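Local coordinates for endo-1,4-beta-xylanase I (Hypocrea jecorina, PDB 1XYN), which hydrolyses internal beta-1,4-xylosidic bonds in the main chain of xylan, a plant cell wall hemicellulose, releasing xylooligosaccharides and xylose, at residues 76-81 with 137-142. Numbering follows the deposited sequence.
Sequences YYIMED and VTVQNH. With CA (calcium ion), chain B.
Ile78 lays its CG2 methyl over one face of the His142 imidazole in a CH-pi contact, 3.9 Å from the ring centroid and 16° off the ring normal. The methyl sits toward the rim, its nearest ring atom being NE2 of His142. The other branch of Ile78 lies on the same face, nearer the root of the histidine, with CD1 3.9 Å from His142 CG. With CG2 anti to the backbone N, that methyl also meets Val137 CG1 at 3.7 Å, while CD1 touches Val139 CG1 at 4.1 Å. Here the face of strand 74-79 turned away from the substrate cleft of the GH11 beta-jelly-roll packs against the start of helix 139-148, the fold's single helix, which Thr138 leads into through an inverse gamma turn. The residue before Ile78, Tyr77, turns to the opposite side, where its hydroxyl hydrogen-bonds Glu164, the predicted proton donor. Further along, the bent Glu80 side chain (chi2 -64°) brings its carboxylate against Val137, OE2 lying 3.5 Å from Val137 CG2. That buried carboxylate is satisfied elsewhere, by a salt bridge from OE1 to Arg132 and a hydrogen bond between OE2 and Tyr102. Tyr102 also meets the His142 ring edge-to-face, while a hydrogen bond between ND1 and Ser126 OG helps fix the imidazole's rotation. Glu80 and Asp81 form a classic beta bulge opposite Leu63, and from it Asp81 OD2 binds calcium together with His83.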
loop_
_atom_site.group_PDB
_atom_site.type_symbol
_atom_site.label_atom_id
_atom_site.label_comp_id
_atom_site.label_asym_id
_atom_site.label_seq_id
_atom_site.Cartn_x
_atom_site.Cartn_y
_atom_site.Cartn_z
ATOM N N TYR A 76 -5.410 -9.642 -10.055
ATOM C CA TYR A 76 -6.783 -9.714 -10.480
ATOM C C TYR A 76 -7.738 -10.208 -9.409
ATOM O O TYR A 76 -7.342 -10.900 -8.479
ATOM C CB TYR A 76 -6.894 -10.545 -11.768
ATOM C CG TYR A 76 -6.530 -12.010 -11.647
ATOM C CD1 TYR A 76 -7.463 -12.934 -11.173
ATOM C CD2 TYR A 76 -5.258 -12.477 -12.003
ATOM C CE1 TYR A 76 -7.146 -14.284 -11.049
ATOM C CE2 TYR A 76 -4.929 -13.833 -11.882
ATOM C CZ TYR A 76 -5.884 -14.726 -11.402
ATOM O OH TYR A 76 -5.603 -16.067 -11.259
ATOM N N TYR A 77 -8.999 -9.815 -9.544
ATOM C CA TYR A 77 -10.052 -10.199 -8.614
ATOM C C TYR A 77 -11.282 -10.561 -9.416
ATOM O O TYR A 77 -11.539 -9.990 -10.473
ATOM C CB TYR A 77 -10.485 -9.034 -7.706
ATOM C CG TYR A 77 -9.476 -8.486 -6.720
ATOM C CD1 TYR A 77 -8.323 -7.846 -7.164
ATOM C CD2 TYR A 77 -9.721 -8.530 -5.343
ATOM C CE1 TYR A 77 -7.444 -7.260 -6.280
ATOM C CE2 TYR A 77 -8.843 -7.946 -4.439
ATOM C CZ TYR A 77 -7.701 -7.307 -4.922
ATOM O OH TYR A 77 -6.809 -6.703 -4.067
ATOM N N ILE A 78 -12.050 -11.498 -8.882
ATOM C CA ILE A 78 -13.306 -11.921 -9.470
ATOM C C ILE A 78 -14.176 -11.979 -8.231
ATOM O O ILE A 78 -14.273 -13.017 -7.566
ATOM C CB ILE A 78 -13.222 -13.301 -10.155
ATOM C CG1 ILE A 78 -12.290 -13.223 -11.370
ATOM C CG2 ILE A 78 -14.620 -13.739 -10.606
ATOM C CD1 ILE A 78 -11.905 -14.563 -11.949
ATOM N N MET A 79 -14.690 -10.808 -7.860
ATOM C CA MET A 79 -15.524 -10.650 -6.680
ATOM C C MET A 79 -16.891 -11.266 -6.815
ATOM O O MET A 79 -17.647 -10.906 -7.705
ATOM C CB MET A 79 -15.661 -9.170 -6.334
ATOM C CG MET A 79 -14.436 -8.582 -5.692
ATOM S SD MET A 79 -14.551 -6.801 -5.537
ATOM C CE MET A 79 -12.917 -6.352 -6.111
ATOM N N GLU A 80 -17.189 -12.203 -5.925
ATOM C CA GLU A 80 -18.473 -12.879 -5.910
ATOM C C GLU A 80 -19.362 -12.193 -4.905
ATOM O O GLU A 80 -20.592 -12.312 -4.936
ATOM C CB GLU A 80 -18.294 -14.354 -5.543
ATOM C CG GLU A 80 -17.415 -15.112 -6.529
ATOM C CD GLU A 80 -18.030 -15.174 -7.914
ATOM O OE1 GLU A 80 -19.145 -15.711 -8.037
ATOM O OE2 GLU A 80 -17.399 -14.696 -8.881
ATOM N N ASP A 81 -18.717 -11.402 -4.060
ATOM C CA ASP A 81 -19.396 -10.668 -3.022
ATOM C C ASP A 81 -18.511 -9.539 -2.541
ATOM O O ASP A 81 -17.286 -9.649 -2.559
ATOM C CB ASP A 81 -19.695 -11.620 -1.881
ATOM C CG ASP A 81 -20.637 -11.048 -0.875
ATOM O OD1 ASP A 81 -21.350 -10.061 -1.163
ATOM O OD2 ASP A 81 -20.646 -11.622 0.222
ATOM N N VAL A 137 -16.828 -20.602 -10.261
ATOM C CA VAL A 137 -16.340 -19.471 -11.028
ATOM C C VAL A 137 -15.517 -19.989 -12.205
ATOM O O VAL A 137 -14.386 -20.450 -12.023
ATOM C CB VAL A 137 -15.454 -18.539 -10.147
ATOM C CG1 VAL A 137 -14.835 -17.419 -10.979
ATOM C CG2 VAL A 137 -16.268 -17.956 -9.029
ATOM N N THR A 138 -16.112 -19.969 -13.397
ATOM C CA THR A 138 -15.431 -20.405 -14.615
ATOM C C THR A 138 -14.430 -19.294 -14.964
ATOM O O THR A 138 -14.748 -18.355 -15.697
ATOM C CB THR A 138 -16.444 -20.619 -15.778
ATOM O OG1 THR A 138 -17.522 -21.447 -15.328
ATOM C CG2 THR A 138 -15.781 -21.310 -16.944
ATOM N N VAL A 139 -13.226 -19.394 -14.409
ATOM C CA VAL A 139 -12.187 -18.391 -14.621
ATOM C C VAL A 139 -11.822 -18.023 -16.062
ATOM O O VAL A 139 -11.434 -16.879 -16.321
ATOM C CB VAL A 139 -10.899 -18.735 -13.828
ATOM C CG1 VAL A 139 -11.159 -18.608 -12.336
ATOM C CG2 VAL A 139 -10.429 -20.132 -14.158
ATOM N N GLN A 140 -11.942 -18.967 -16.995
ATOM C CA GLN A 140 -11.606 -18.683 -18.395
ATOM C C GLN A 140 -12.513 -17.618 -18.997
ATOM O O GLN A 140 -12.055 -16.781 -19.764
ATOM C CB GLN A 140 -11.649 -19.939 -19.266
ATOM C CG GLN A 140 -10.299 -20.614 -19.463
ATOM C CD GLN A 140 -9.228 -19.706 -20.053
ATOM O OE1 GLN A 140 -9.295 -19.306 -21.212
ATOM N NE2 GLN A 140 -8.206 -19.413 -19.259
ATOM N N ASN A 141 -13.794 -17.648 -18.648
ATOM C CA ASN A 141 -14.735 -16.656 -19.152
ATOM C C ASN A 141 -14.277 -15.240 -18.793
ATOM O O ASN A 141 -14.476 -14.303 -19.566
ATOM C CB ASN A 141 -16.135 -16.917 -18.594
ATOM C CG ASN A 141 -16.763 -18.200 -19.147
ATOM O OD1 ASN A 141 -16.248 -18.809 -20.088
ATOM N ND2 ASN A 141 -17.888 -18.602 -18.570
ATOM N N HIS A 142 -13.655 -15.091 -17.628
ATOM C CA HIS A 142 -13.158 -13.794 -17.195
ATOM C C HIS A 142 -11.870 -13.446 -17.909
ATOM O O HIS A 142 -11.686 -12.311 -18.326
ATOM C CB HIS A 142 -12.976 -13.755 -15.678
ATOM C CG HIS A 142 -14.268 -13.846 -14.931
ATOM N ND1 HIS A 142 -15.046 -12.744 -14.658
ATOM C CD2 HIS A 142 -14.969 -14.918 -14.484
ATOM C CE1 HIS A 142 -16.171 -13.130 -14.082
ATOM N NE2 HIS A 142 -16.148 -14.444 -13.967
HETATM CA CA CA B . -22.907 -10.685 1.224
#